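Side-chain contacts in quinoline 2-oxidoreductase large subunit (Pseudomonas putida, PDB 1T3Q), which holds the molybdenum centre and its pterin cytosine dinucleotide in a molybdenum hydroxylase that oxidises quinoline at carbon 2: residues V343-V347 / Y348-A352; L393-P397 / F398-R402; Q685-G688 / Q689-E693; D759-A762 / H763-V766; V771-P775 / E776-R780. All blocks are in the same frame, centred on the assembly; numbering follows the deposited sequence.

Interaction 1: V343-V347 / Y348-A352; sequences VILGV and YKVPA
Tyr348 lies against Val347 where the second of two overlapping beta turns ends, a type I turn from Val343 to Gly346 and a type II' turn from Leu345 to Tyr348. Gly346 supplies the positive phi that the second turn needs, and Tyr348 N closes it by donating to Leu345 O at 3.0 Å. The tyrosine CB lies 3.7 Å from Leu345 O. With CG anti to the carbonyl carbon (chi1 -46°), one ring edge is laid along the same oxygen, CD2 standing 3.4 Å from Leu345 O. Farther out, Val347 CG1 lies over the face, near CE1 and CZ, 3.8 Å from the ring centroid and only 9° off the ring normal, a CH-pi contact. At the tip, OH is hydrogen-bonded to Glu383 OE1 and weakly to Arg401 NE. A water donates to both Gly346 O and Tyr348 O and so bridges the bend. Past the tyrosine the chain brings Val350 CB to 3.8 Å from Leu345 CD2, and both side chains pack on Leu315 of strand 312-322. A serine at Tyr348 would probably leave Val347 CG1 without the ring face it packs on and deprive Glu383 OE1 of the phenolic hydroxyl. Apolar ring face, carbonyl at the ring edge and hydrogen-bonded hydroxyl together probably restrict the ring's tilt and reach, in the buried bend that leads into strand 352-360.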
loop_
_atom_site.group_PDB
_atom_site.type_symbol
_atom_site.label_atom_id
_atom_site.label_comp_id
_atom_site.label_asym_id
_atom_site.label_seq_id
_atom_site.Cartn_x
_atom_site.Cartn_y
_atom_site.Cartn_z
ATOM N N VAL B 343 -1.913 44.282 0.604
ATOM C CA VAL B 343 -0.650 44.552 -0.086
ATOM C C VAL B 343 -0.833 45.443 -1.312
ATOM O O VAL B 343 -0.003 45.433 -2.225
ATOM C CB VAL B 343 0.025 43.234 -0.547
ATOM C CG1 VAL B 343 0.313 42.333 0.656
ATOM C CG2 VAL B 343 -0.866 42.515 -1.543
ATOM N N ILE B 344 -1.908 46.222 -1.325
ATOM C CA ILE B 344 -2.223 47.095 -2.455
ATOM C C ILE B 344 -1.154 48.146 -2.803
ATOM O O ILE B 344 -1.081 48.598 -3.948
ATOM C CB ILE B 344 -3.588 47.807 -2.228
ATOM C CG1 ILE B 344 -4.152 48.305 -3.558
ATOM C CG2 ILE B 344 -3.425 48.980 -1.270
ATOM C CD1 ILE B 344 -4.654 47.185 -4.458
ATOM N N LEU B 345 -0.327 48.535 -1.836
ATOM C CA LEU B 345 0.709 49.534 -2.098
ATOM C C LEU B 345 1.938 48.893 -2.719
ATOM O O LEU B 345 2.818 49.578 -3.245
ATOM C CB LEU B 345 1.115 50.250 -0.809
ATOM C CG LEU B 345 -0.017 51.013 -0.121
ATOM C CD1 LEU B 345 0.518 51.726 1.113
ATOM C CD2 LEU B 345 -0.615 52.007 -1.099
ATOM N N GLY B 346 1.989 47.571 -2.642
ATOM C CA GLY B 346 3.110 46.847 -3.197
ATOM C C GLY B 346 4.472 47.371 -2.782
ATOM O O GLY B 346 4.803 47.467 -1.602
ATOM N N VAL B 347 5.249 47.746 -3.785
ATOM C CA VAL B 347 6.616 48.210 -3.617
ATOM C C VAL B 347 6.785 49.731 -3.483
ATOM O O VAL B 347 7.906 50.231 -3.334
ATOM C CB VAL B 347 7.417 47.678 -4.837
ATOM C CG1 VAL B 347 7.929 48.802 -5.694
ATOM C CG2 VAL B 347 8.488 46.752 -4.382
ATOM N N TYR B 348 5.672 50.457 -3.486
ATOM C CA TYR B 348 5.712 51.911 -3.475
ATOM C C TYR B 348 5.405 52.650 -2.184
ATOM O O TYR B 348 4.760 52.124 -1.281
ATOM C CB TYR B 348 4.770 52.420 -4.565
ATOM C CG TYR B 348 4.926 51.682 -5.878
ATOM C CD1 TYR B 348 5.928 52.029 -6.783
ATOM C CD2 TYR B 348 4.085 50.616 -6.202
ATOM C CE1 TYR B 348 6.087 51.332 -7.984
ATOM C CE2 TYR B 348 4.236 49.913 -7.394
ATOM C CZ TYR B 348 5.235 50.276 -8.280
ATOM O OH TYR B 348 5.380 49.578 -9.459
ATOM N N LYS B 349 5.875 53.890 -2.127
ATOM C CA LYS B 349 5.647 54.760 -0.986
ATOM C C LYS B 349 4.472 55.676 -1.334
ATOM O O LYS B 349 4.576 56.539 -2.203
ATOM C CB LYS B 349 6.912 55.576 -0.687
ATOM C CG LYS B 349 8.089 54.717 -0.227
ATOM C CD LYS B 349 9.301 55.540 0.202
ATOM C CE LYS B 349 10.001 56.195 -0.974
ATOM N NZ LYS B 349 11.231 56.928 -0.540
ATOM N N VAL B 350 3.345 55.457 -0.665
ATOM C CA VAL B 350 2.133 56.244 -0.879
ATOM C C VAL B 350 1.679 56.682 0.511
ATOM O O VAL B 350 1.174 55.874 1.287
ATOM C CB VAL B 350 1.019 55.392 -1.541
ATOM C CG1 VAL B 350 -0.168 56.275 -1.893
ATOM C CG2 VAL B 350 1.563 54.702 -2.791
ATOM N N PRO B 351 1.847 57.973 0.836
ATOM C CA PRO B 351 1.476 58.539 2.139
ATOM C C PRO B 351 0.007 58.520 2.563
ATOM O O PRO B 351 -0.286 58.381 3.752
ATOM C CB PRO B 351 2.042 59.952 2.063
ATOM C CG PRO B 351 1.855 60.293 0.624
ATOM C CD PRO B 351 2.310 59.032 -0.079
ATOM N N ALA B 352 -0.914 58.666 1.616
ATOM C CA ALA B 352 -2.336 58.667 1.957
ATOM C C ALA B 352 -3.076 57.539 1.249
ATOM O O ALA B 352 -3.025 57.425 0.023
ATOM C CB ALA B 352 -2.963 60.008 1.596
HETATM O O HOH W 1 4.940 49.743 0.031
#

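Interaction 2: L393-P397 / F398-R402; sequences LGLSP and FEIRR
Pro397 O accepts from Arg401 NH1 at 2.8 Å. The oxygen lies in the guanidinium plane, but the nitrogen stands above the carbonyl plane, 39° out of it. NH1 also forms a salt bridge with Asp387, and NH2 pairs with Glu383, so that carboxylates of helix 375-393 share this buried arginine with the proline carbonyl. The chain runs straight from CG to NE, which carries the guanidinium back past Pro397 CB. Ser396 OG, turned by chi1 of 85° to lie between its own N and carbonyl carbon, accepts from Glu399 N at 2.9 Å and, weakly, from Phe398 N at 3.2 Å. It is the N-cap of helix 397-402: two amide hydrogens of the first turn, which would otherwise have no helical acceptor, are taken by one hydroxyl, while proline fills the next position, where no N-H is needed. The helix before it ends in a Schellman motif with Gly394 as the C-prime residue. Ser396 O receives Ile400 N at 3.2 Å, nearly along the C=O axis. A water joins Ser396 OG to Arg402 NH1, which also forms a salt bridge with Glu399 OE1 at 3.1 Å, on the anti side but 33° out of the carboxylate plane. Glu399 OE2 goes to Arg403, and Arg402 NH2 to Glu434 of helix 426-437. Beside the cap, Leu395 CD1 meets Ile400 CB at 4.2 Å, the two side chains crossing at about a right angle.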
loop_
_atom_site.group_PDB
_atom_site.type_symbol
_atom_site.label_atom_id
_atom_site.label_comp_id
_atom_site.label_asym_id
_atom_site.label_seq_id
_atom_site.Cartn_x
_atom_site.Cartn_y
_atom_site.Cartn_z
ATOM N N LEU B 393 2.552 62.180 -17.957
ATOM C CA LEU B 393 3.626 63.099 -17.584
ATOM C C LEU B 393 4.814 63.087 -18.545
ATOM O O LEU B 393 5.706 63.930 -18.452
ATOM C CB LEU B 393 4.115 62.768 -16.172
ATOM C CG LEU B 393 3.067 62.964 -15.075
ATOM C CD1 LEU B 393 3.587 62.421 -13.758
ATOM C CD2 LEU B 393 2.728 64.448 -14.963
ATOM N N GLY B 394 4.830 62.135 -19.467
ATOM C CA GLY B 394 5.936 62.061 -20.402
ATOM C C GLY B 394 7.151 61.399 -19.781
ATOM O O GLY B 394 8.285 61.643 -20.202
ATOM N N LEU B 395 6.920 60.571 -18.768
ATOM C CA LEU B 395 7.994 59.846 -18.092
ATOM C C LEU B 395 7.936 58.401 -18.561
ATOM O O LEU B 395 6.882 57.926 -18.976
ATOM C CB LEU B 395 7.792 59.865 -16.575
ATOM C CG LEU B 395 7.830 61.183 -15.801
ATOM C CD1 LEU B 395 7.400 60.921 -14.368
ATOM C CD2 LEU B 395 9.232 61.774 -15.847
ATOM N N SER B 396 9.059 57.696 -18.500
ATOM C CA SER B 396 9.052 56.299 -18.904
ATOM C C SER B 396 8.419 55.548 -17.741
ATOM O O SER B 396 8.442 56.023 -16.603
ATOM C CB SER B 396 10.472 55.783 -19.120
ATOM O OG SER B 396 11.047 55.360 -17.896
ATOM N N PRO B 397 7.833 54.373 -18.008
ATOM C CA PRO B 397 7.211 53.608 -16.922
ATOM C C PRO B 397 8.237 53.192 -15.868
ATOM O O PRO B 397 7.893 52.956 -14.711
ATOM C CB PRO B 397 6.589 52.413 -17.650
ATOM C CG PRO B 397 7.461 52.260 -18.872
ATOM C CD PRO B 397 7.664 53.691 -19.304
ATOM N N PHE B 398 9.500 53.099 -16.273
ATOM C CA PHE B 398 10.547 52.723 -15.342
ATOM C C PHE B 398 10.907 53.897 -14.439
ATOM O O PHE B 398 11.124 53.724 -13.242
ATOM C CB PHE B 398 11.795 52.251 -16.095
ATOM C CG PHE B 398 11.527 51.136 -17.055
ATOM C CD1 PHE B 398 11.309 51.399 -18.405
ATOM C CD2 PHE B 398 11.449 49.823 -16.608
ATOM C CE1 PHE B 398 11.011 50.365 -19.298
ATOM C CE2 PHE B 398 11.153 48.783 -17.492
ATOM C CZ PHE B 398 10.933 49.059 -18.839
ATOM N N GLU B 399 10.955 55.091 -15.019
ATOM C CA GLU B 399 11.312 56.295 -14.271
ATOM C C GLU B 399 10.278 56.677 -13.213
ATOM O O GLU B 399 10.642 57.036 -12.095
ATOM C CB GLU B 399 11.530 57.465 -15.239
ATOM C CG GLU B 399 11.902 58.804 -14.584
ATOM C CD GLU B 399 13.124 58.718 -13.682
ATOM O OE1 GLU B 399 14.068 57.968 -14.010
ATOM O OE2 GLU B 399 13.150 59.416 -12.646
ATOM N N ILE B 400 8.992 56.609 -13.548
ATOM C CA ILE B 400 7.986 56.973 -12.556
ATOM C C ILE B 400 8.043 56.021 -11.361
ATOM O O ILE B 400 7.746 56.416 -10.227
ATOM C CB ILE B 400 6.560 56.999 -13.150
ATOM C CG1 ILE B 400 5.619 57.718 -12.175
ATOM C CG2 ILE B 400 6.063 55.579 -13.423
ATOM C CD1 ILE B 400 4.271 58.079 -12.768
ATOM N N ARG B 401 8.437 54.773 -11.603
ATOM C CA ARG B 401 8.546 53.804 -10.522
ATOM C C ARG B 401 9.765 54.090 -9.642
ATOM O O ARG B 401 9.696 53.948 -8.425
ATOM C CB ARG B 401 8.582 52.376 -11.085
ATOM C CG ARG B 401 7.214 51.912 -11.586
ATOM C CD ARG B 401 7.271 50.543 -12.249
ATOM N NE ARG B 401 5.940 50.013 -12.563
ATOM C CZ ARG B 401 5.171 50.420 -13.568
ATOM N NH1 ARG B 401 5.582 51.377 -14.389
ATOM N NH2 ARG B 401 3.982 49.851 -13.760
ATOM N N ARG B 402 10.875 54.504 -10.251
ATOM C CA ARG B 402 12.074 54.831 -9.477
ATOM C C ARG B 402 11.777 55.938 -8.470
ATOM O O ARG B 402 12.352 55.976 -7.385
ATOM C CB ARG B 402 13.203 55.330 -10.380
ATOM C CG ARG B 402 13.751 54.313 -11.346
ATOM C CD ARG B 402 15.025 54.838 -11.996
ATOM N NE ARG B 402 15.514 53.894 -12.992
ATOM C CZ ARG B 402 15.245 53.973 -14.289
ATOM N NH1 ARG B 402 14.498 54.963 -14.757
ATOM N NH2 ARG B 402 15.704 53.042 -15.113
HETATM O O HOH W 2 13.818 55.160 -17.753
#

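Interaction 3: Q685-G688 / Q689-E693; sequences QAIG and QTLLE
A chi1 of 58° sets Thr690 OG1 between its own N and carbonyl carbon, facing back up the helix to Ala686 O, to which it donates at 2.8 Å. Glu693 leaves the backbone with CG beside its N (chi1 -49°) and then runs extended along Gly688, where the absence of a side chain lets OE1 lie 3.3 Å from Gly688 CA. Ala686 O also receives Thr690 N at 3.0 Å, from the opposite face of the carbonyl plane, so two donors of one residue grip this buried oxygen. A valine in place of Thr690 would probably keep the bulk but leave Ala686 O with the backbone N-H as its sole bond from this residue. Gly688 O is likewise shared: Leu692 N reaches it at 2.9 Å and Glu693 N at 2.7 Å, again from opposite faces, the latter a wider pi-type (i to i+5) bond. A water donates to Gln685 O and Glu693 OE2, while OE1 makes a salt bridge with Arg143 of the small subunit. Gln685 OE1 is hydrogen-bonded to Arg371 NH1, from a residue of the molybdenum pocket, placing this helix beside the active site. Ala686, Gln689 and Thr690 pack on helix 744-761; Ile687 and Leu691, which touch each other, pack on strand 655-665, and Leu692 lies against Arg185 of the medium subunit.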
loop_
_atom_site.group_PDB
_atom_site.type_symbol
_atom_site.label_atom_id
_atom_site.label_comp_id
_atom_site.label_asym_id
_atom_site.label_seq_id
_atom_site.Cartn_x
_atom_site.Cartn_y
_atom_site.Cartn_z
ATOM N N GLN B 685 0.213 30.945 -17.353
ATOM C CA GLN B 685 -1.105 31.072 -16.737
ATOM C C GLN B 685 -1.556 32.528 -16.736
ATOM O O GLN B 685 -2.749 32.812 -16.868
ATOM C CB GLN B 685 -1.094 30.507 -15.311
ATOM C CG GLN B 685 -1.061 28.979 -15.274
ATOM C CD GLN B 685 -0.927 28.419 -13.872
ATOM O OE1 GLN B 685 -0.134 28.912 -13.077
ATOM N NE2 GLN B 685 -1.689 27.372 -13.570
ATOM N N ALA B 686 -0.598 33.447 -16.605
ATOM C CA ALA B 686 -0.877 34.884 -16.606
ATOM C C ALA B 686 -1.403 35.322 -17.970
ATOM O O ALA B 686 -2.322 36.135 -18.067
ATOM C CB ALA B 686 0.396 35.667 -16.260
ATOM N N ILE B 687 -0.803 34.790 -19.028
ATOM C CA ILE B 687 -1.238 35.108 -20.376
ATOM C C ILE B 687 -2.643 34.532 -20.559
ATOM O O ILE B 687 -3.498 35.127 -21.222
ATOM C CB ILE B 687 -0.269 34.499 -21.408
ATOM C CG1 ILE B 687 1.040 35.292 -21.389
ATOM C CG2 ILE B 687 -0.903 34.489 -22.799
ATOM C CD1 ILE B 687 2.195 34.607 -22.120
ATOM N N GLY B 688 -2.873 33.374 -19.954
ATOM C CA GLY B 688 -4.181 32.750 -20.041
ATOM C C GLY B 688 -5.221 33.654 -19.396
ATOM O O GLY B 688 -6.210 34.027 -20.028
ATOM N N GLN B 689 -4.992 34.034 -18.143
ATOM C CA GLN B 689 -5.946 34.897 -17.437
ATOM C C GLN B 689 -6.208 36.223 -18.141
ATOM O O GLN B 689 -7.351 36.677 -18.227
ATOM C CB GLN B 689 -5.469 35.206 -16.013
ATOM C CG GLN B 689 -6.485 36.056 -15.229
ATOM C CD GLN B 689 -5.926 36.670 -13.957
ATOM O OE1 GLN B 689 -6.674 37.226 -13.144
ATOM N NE2 GLN B 689 -4.611 36.591 -13.784
ATOM N N THR B 690 -5.155 36.848 -18.656
ATOM C CA THR B 690 -5.314 38.145 -19.294
ATOM C C THR B 690 -5.814 38.197 -20.729
ATOM O O THR B 690 -6.383 39.208 -21.137
ATOM C CB THR B 690 -3.998 38.963 -19.219
ATOM O OG1 THR B 690 -2.935 38.233 -19.848
ATOM C CG2 THR B 690 -3.634 39.239 -17.765
ATOM N N LEU B 691 -5.630 37.129 -21.500
ATOM C CA LEU B 691 -6.060 37.162 -22.895
ATOM C C LEU B 691 -7.000 36.064 -23.362
ATOM O O LEU B 691 -7.617 36.206 -24.419
ATOM C CB LEU B 691 -4.835 37.135 -23.820
ATOM C CG LEU B 691 -3.784 38.236 -23.684
ATOM C CD1 LEU B 691 -2.605 37.934 -24.607
ATOM C CD2 LEU B 691 -4.401 39.582 -24.022
ATOM N N LEU B 692 -7.137 34.996 -22.581
ATOM C CA LEU B 692 -7.943 33.854 -23.015
ATOM C C LEU B 692 -8.999 33.248 -22.101
ATOM O O LEU B 692 -10.088 32.895 -22.555
ATOM C CB LEU B 692 -6.995 32.718 -23.396
ATOM C CG LEU B 692 -5.977 32.987 -24.501
ATOM C CD1 LEU B 692 -4.849 31.969 -24.424
ATOM C CD2 LEU B 692 -6.684 32.933 -25.845
ATOM N N GLU B 693 -8.660 33.098 -20.824
ATOM C CA GLU B 693 -9.536 32.441 -19.865
ATOM C C GLU B 693 -10.641 33.207 -19.157
ATOM O O GLU B 693 -10.443 34.319 -18.667
ATOM C CB GLU B 693 -8.683 31.774 -18.783
ATOM C CG GLU B 693 -7.547 30.933 -19.320
ATOM C CD GLU B 693 -6.637 30.414 -18.229
ATOM O OE1 GLU B 693 -5.450 30.165 -18.529
ATOM O OE2 GLU B 693 -7.104 30.245 -17.077
HETATM O O HOH W 3 -4.910 31.526 -15.670
#

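Interaction 4: D759-A762 / H763-V766; sequences DALA and HLEV
Leu761 O and Ala762 O accept from Leu764 N (2.9 Å) and Glu765 N (2.8 Å), successive i to i+3 bonds whose donors stand 48° and 55° out of the carbonyl planes, and the chain then turns sharply at Glu765, which has positive phi. Into this tightened coil His763 folds its ring back along the preceding turn: chi1 of 72° puts CG between the backbone N and the carbonyl carbon, and CE1 comes to 3.2 Å from Ala760 O, which lies in the plane of the imidazole at its edge. One face of the same ring takes Leu764 CG, 3.7 Å above the plane and shifted toward the rim. A water accepts from His763 N at 2.9 Å and donates to Asp759 O, with a weak bond to Ala760 O; it thus serves the amide that has passed beyond the regular bonding of the helix. Leu764 CB also rests 3.4 Å from Leu761 O, and the leucine tips meet loosely, Leu761 CD2 standing 4.3 Å from Leu764 CD1. The contact is the unwinding of helix 744-761 into the loop before strand 770-771. Leu761 and Leu764 turn to Ile782 of helix 775-783 and to Tyr455 of strand 454-467, whose ring also meets His763 edge to face. Asp759 OD2 accepts from Leu458 N in that strand, and its side chain touches helix 439-450.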
loop_
_atom_site.group_PDB
_atom_site.type_symbol
_atom_site.label_atom_id
_atom_site.label_comp_id
_atom_site.label_asym_id
_atom_site.label_seq_id
_atom_site.Cartn_x
_atom_site.Cartn_y
_atom_site.Cartn_z
ATOM N N ASP B 759 -0.813 50.062 -23.337
ATOM C CA ASP B 759 0.236 50.865 -23.955
ATOM C C ASP B 759 0.048 50.826 -25.467
ATOM O O ASP B 759 0.221 51.835 -26.151
ATOM C CB ASP B 759 1.617 50.312 -23.609
ATOM C CG ASP B 759 2.741 51.207 -24.108
ATOM O OD1 ASP B 759 2.780 52.383 -23.693
ATOM O OD2 ASP B 759 3.575 50.741 -24.914
ATOM N N ALA B 760 -0.317 49.655 -25.979
ATOM C CA ALA B 760 -0.521 49.469 -27.411
ATOM C C ALA B 760 -1.645 50.336 -27.961
ATOM O O ALA B 760 -1.552 50.857 -29.074
ATOM C CB ALA B 760 -0.813 47.991 -27.709
ATOM N N LEU B 761 -2.704 50.496 -27.176
ATOM C CA LEU B 761 -3.862 51.273 -27.602
ATOM C C LEU B 761 -3.895 52.708 -27.084
ATOM O O LEU B 761 -4.809 53.469 -27.409
ATOM C CB LEU B 761 -5.140 50.549 -27.171
ATOM C CG LEU B 761 -5.275 49.101 -27.648
ATOM C CD1 LEU B 761 -6.513 48.470 -27.037
ATOM C CD2 LEU B 761 -5.341 49.068 -29.166
ATOM N N ALA B 762 -2.901 53.078 -26.286
ATOM C CA ALA B 762 -2.843 54.421 -25.720
ATOM C C ALA B 762 -3.007 55.537 -26.753
ATOM O O ALA B 762 -3.728 56.500 -26.515
ATOM C CB ALA B 762 -1.538 54.607 -24.956
ATOM N N HIS B 763 -2.352 55.404 -27.902
ATOM C CA HIS B 763 -2.438 56.439 -28.926
ATOM C C HIS B 763 -3.852 56.670 -29.461
ATOM O O HIS B 763 -4.127 57.704 -30.073
ATOM C CB HIS B 763 -1.480 56.131 -30.086
ATOM C CG HIS B 763 -1.908 54.984 -30.947
ATOM N ND1 HIS B 763 -1.912 53.678 -30.505
ATOM C CD2 HIS B 763 -2.332 54.948 -32.233
ATOM C CE1 HIS B 763 -2.318 52.887 -31.482
ATOM N NE2 HIS B 763 -2.579 53.632 -32.542
ATOM N N LEU B 764 -4.745 55.711 -29.236
ATOM C CA LEU B 764 -6.126 55.838 -29.692
ATOM C C LEU B 764 -6.985 56.406 -28.571
ATOM O O LEU B 764 -8.198 56.542 -28.718
ATOM C CB LEU B 764 -6.685 54.477 -30.111
ATOM C CG LEU B 764 -6.040 53.786 -31.315
ATOM C CD1 LEU B 764 -6.681 52.416 -31.505
ATOM C CD2 LEU B 764 -6.223 54.640 -32.566
ATOM N N GLU B 765 -6.342 56.736 -27.453
ATOM C CA GLU B 765 -7.026 57.281 -26.284
ATOM C C GLU B 765 -8.071 56.302 -25.770
ATOM O O GLU B 765 -9.162 56.686 -25.359
ATOM C CB GLU B 765 -7.672 58.629 -26.619
ATOM C CG GLU B 765 -6.659 59.695 -27.006
ATOM C CD GLU B 765 -7.258 61.088 -27.098
ATOM O OE1 GLU B 765 -6.524 62.018 -27.494
ATOM O OE2 GLU B 765 -8.454 61.256 -26.773
ATOM N N VAL B 766 -7.712 55.026 -25.799
ATOM C CA VAL B 766 -8.582 53.956 -25.339
ATOM C C VAL B 766 -7.885 53.165 -24.236
ATOM O O VAL B 766 -6.665 53.023 -24.243
ATOM C CB VAL B 766 -8.926 52.988 -26.501
ATOM C CG1 VAL B 766 -9.494 51.689 -25.956
ATOM C CG2 VAL B 766 -9.922 53.643 -27.435
HETATM O O HOH W 4 -0.173 53.431 -28.070
#

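Interaction 5: V771-P775 / E776-R780; sequences VPITP and ERIFR
Thr774 is the N-cap of helix 775-783, accepting Arg777 N on OG1 at 3.2 Å in a nearly straight bond (N-H...O 165°). Its chi1 of 64° turns the hydroxyl toward the first turn, while Thr774 O takes Ile778 N at 3.0 Å. Arg777 then leads back past the cap, extended from CG to NE, and NH1 donates to Pro772 O at 2.9 Å; the arginine thus ties the first helical turn to the loop that follows strand 770-771. The nitrogen lies in the carbonyl plane, but the oxygen is 25° out of the guanidinium plane. Pro772 follows a cis peptide bond, and its ring CD lies 3.6 Å from Arg777 NH1. On the buried side Ile773 CG2 presses against Ile778 CG1 at 3.6 Å, the side chains crossing at about a right angle. One turn on, Arg780 NH2 forms a salt bridge with the syn lone pair of Glu776 OE1 at 2.9 Å, with Phe779 CE2 over the face of the Arg780 guanidinium. This charged pair faces the medium subunit, where Glu776 OE2 bonds Ser260 and Arg780 NH1 pairs with Asp262. A capping threonine followed by proline at the first helical position, which needs no amide acceptor, is a classic helix start.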
loop_
_atom_site.group_PDB
_atom_site.type_symbol
_atom_site.label_atom_id
_atom_site.label_comp_id
_atom_site.label_asym_id
_atom_site.label_seq_id
_atom_site.Cartn_x
_atom_site.Cartn_y
_atom_site.Cartn_z
ATOM N N VAL B 771 -10.342 41.952 -17.659
ATOM C CA VAL B 771 -9.684 40.763 -18.194
ATOM C C VAL B 771 -10.721 39.641 -18.158
ATOM O O VAL B 771 -11.603 39.625 -17.295
ATOM C CB VAL B 771 -8.433 40.331 -17.377
ATOM C CG1 VAL B 771 -7.342 41.391 -17.496
ATOM C CG2 VAL B 771 -8.803 40.084 -15.923
ATOM N N PRO B 772 -10.632 38.688 -19.098
ATOM C CA PRO B 772 -9.623 38.624 -20.161
ATOM C C PRO B 772 -9.851 39.666 -21.256
ATOM O O PRO B 772 -10.984 40.067 -21.518
ATOM C CB PRO B 772 -9.780 37.202 -20.683
ATOM C CG PRO B 772 -11.269 37.004 -20.593
ATOM C CD PRO B 772 -11.593 37.575 -19.218
ATOM N N ILE B 773 -8.767 40.103 -21.885
ATOM C CA ILE B 773 -8.847 41.075 -22.967
ATOM C C ILE B 773 -9.010 40.271 -24.249
ATOM O O ILE B 773 -8.035 39.814 -24.847
ATOM C CB ILE B 773 -7.569 41.918 -23.035
ATOM C CG1 ILE B 773 -7.372 42.641 -21.698
ATOM C CG2 ILE B 773 -7.657 42.901 -24.191
ATOM C CD1 ILE B 773 -6.071 43.419 -21.588
ATOM N N THR B 774 -10.264 40.097 -24.644
ATOM C CA THR B 774 -10.637 39.320 -25.816
ATOM C C THR B 774 -10.762 40.187 -27.063
ATOM O O THR B 774 -10.764 41.410 -26.977
ATOM C CB THR B 774 -11.992 38.657 -25.568
ATOM O OG1 THR B 774 -12.984 39.681 -25.411
ATOM C CG2 THR B 774 -11.959 37.823 -24.292
ATOM N N PRO B 775 -10.845 39.563 -28.247
ATOM C CA PRO B 775 -10.979 40.389 -29.451
ATOM C C PRO B 775 -12.265 41.215 -29.383
ATOM O O PRO B 775 -12.324 42.339 -29.884
ATOM C CB PRO B 775 -10.978 39.362 -30.592
ATOM C CG PRO B 775 -11.320 38.061 -29.925
ATOM C CD PRO B 775 -10.625 38.151 -28.597
ATOM N N GLU B 776 -13.295 40.658 -28.749
ATOM C CA GLU B 776 -14.561 41.374 -28.602
ATOM C C GLU B 776 -14.333 42.657 -27.799
ATOM O O GLU B 776 -14.760 43.740 -28.202
ATOM C CB GLU B 776 -15.589 40.503 -27.880
ATOM C CG GLU B 776 -16.847 41.253 -27.435
ATOM C CD GLU B 776 -17.738 41.669 -28.596
ATOM O OE1 GLU B 776 -18.633 42.517 -28.387
ATOM O OE2 GLU B 776 -17.558 41.139 -29.713
ATOM N N ARG B 777 -13.651 42.533 -26.662
ATOM C CA ARG B 777 -13.394 43.692 -25.813
ATOM C C ARG B 777 -12.496 44.730 -26.479
ATOM O O ARG B 777 -12.677 45.928 -26.279
ATOM C CB ARG B 777 -12.807 43.248 -24.469
ATOM C CG ARG B 777 -13.842 42.564 -23.582
ATOM C CD ARG B 777 -13.361 42.344 -22.153
ATOM N NE ARG B 777 -14.473 41.942 -21.294
ATOM C CZ ARG B 777 -14.664 40.716 -20.822
ATOM N NH1 ARG B 777 -13.808 39.745 -21.108
ATOM N NH2 ARG B 777 -15.733 40.455 -20.080
ATOM N N ILE B 778 -11.536 44.269 -27.274
ATOM C CA ILE B 778 -10.641 45.178 -27.980
ATOM C C ILE B 778 -11.434 45.874 -29.086
ATOM O O ILE B 778 -11.292 47.073 -29.302
ATOM C CB ILE B 778 -9.456 44.420 -28.614
ATOM C CG1 ILE B 778 -8.586 43.802 -27.516
ATOM C CG2 ILE B 778 -8.644 45.363 -29.495
ATOM C CD1 ILE B 778 -7.395 43.033 -28.037
ATOM N N PHE B 779 -12.266 45.103 -29.782
ATOM C CA PHE B 779 -13.102 45.623 -30.860
ATOM C C PHE B 779 -14.011 46.725 -30.319
ATOM O O PHE B 779 -14.132 47.801 -30.906
ATOM C CB PHE B 779 -13.944 44.477 -31.446
ATOM C CG PHE B 779 -15.082 44.928 -32.327
ATOM C CD1 PHE B 779 -14.840 45.521 -33.562
ATOM C CD2 PHE B 779 -16.401 44.743 -31.922
ATOM C CE1 PHE B 779 -15.900 45.924 -34.384
ATOM C CE2 PHE B 779 -17.465 45.141 -32.736
ATOM C CZ PHE B 779 -17.215 45.732 -33.968
ATOM N N ARG B 780 -14.642 46.440 -29.187
ATOM C CA ARG B 780 -15.547 47.377 -28.533
ATOM C C ARG B 780 -14.820 48.637 -28.063
ATOM O O ARG B 780 -15.304 49.753 -28.255
ATOM C CB ARG B 780 -16.199 46.700 -27.330
ATOM C CG ARG B 780 -17.708 46.649 -27.380
ATOM C CD ARG B 780 -18.215 45.714 -28.459
ATOM N NE ARG B 780 -19.298 46.343 -29.206
ATOM C CZ ARG B 780 -20.215 45.687 -29.910
ATOM N NH1 ARG B 780 -21.152 46.364 -30.554
ATOM N NH2 ARG B 780 -20.209 44.363 -29.959
#

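Along the chain the five contacts come in numerical order, each closing before the next opens. Interactions 1 and 2, centres about 16 Å apart, lie in one molybdopterin-binding domain, touch through the tyrosine hydroxyl and the arginine, and share helix 375-393 as a neighbour. Interactions 3 and 5, centres about 12 Å apart, are joined by a probable hydrogen bond from Ile773 N to Thr690 O (2.7 Å), tying helix 672-692 to the approach of helix 775-783. Interaction 4, where helix 744-761 unwinds, stands about 4 Å from interaction 5 at the nearest atoms. Interaction 3 lies near the cofactor and touches both partner subunits, and interaction 5 also faces the medium subunit; no other chain touches interactions 1, 2 and 4.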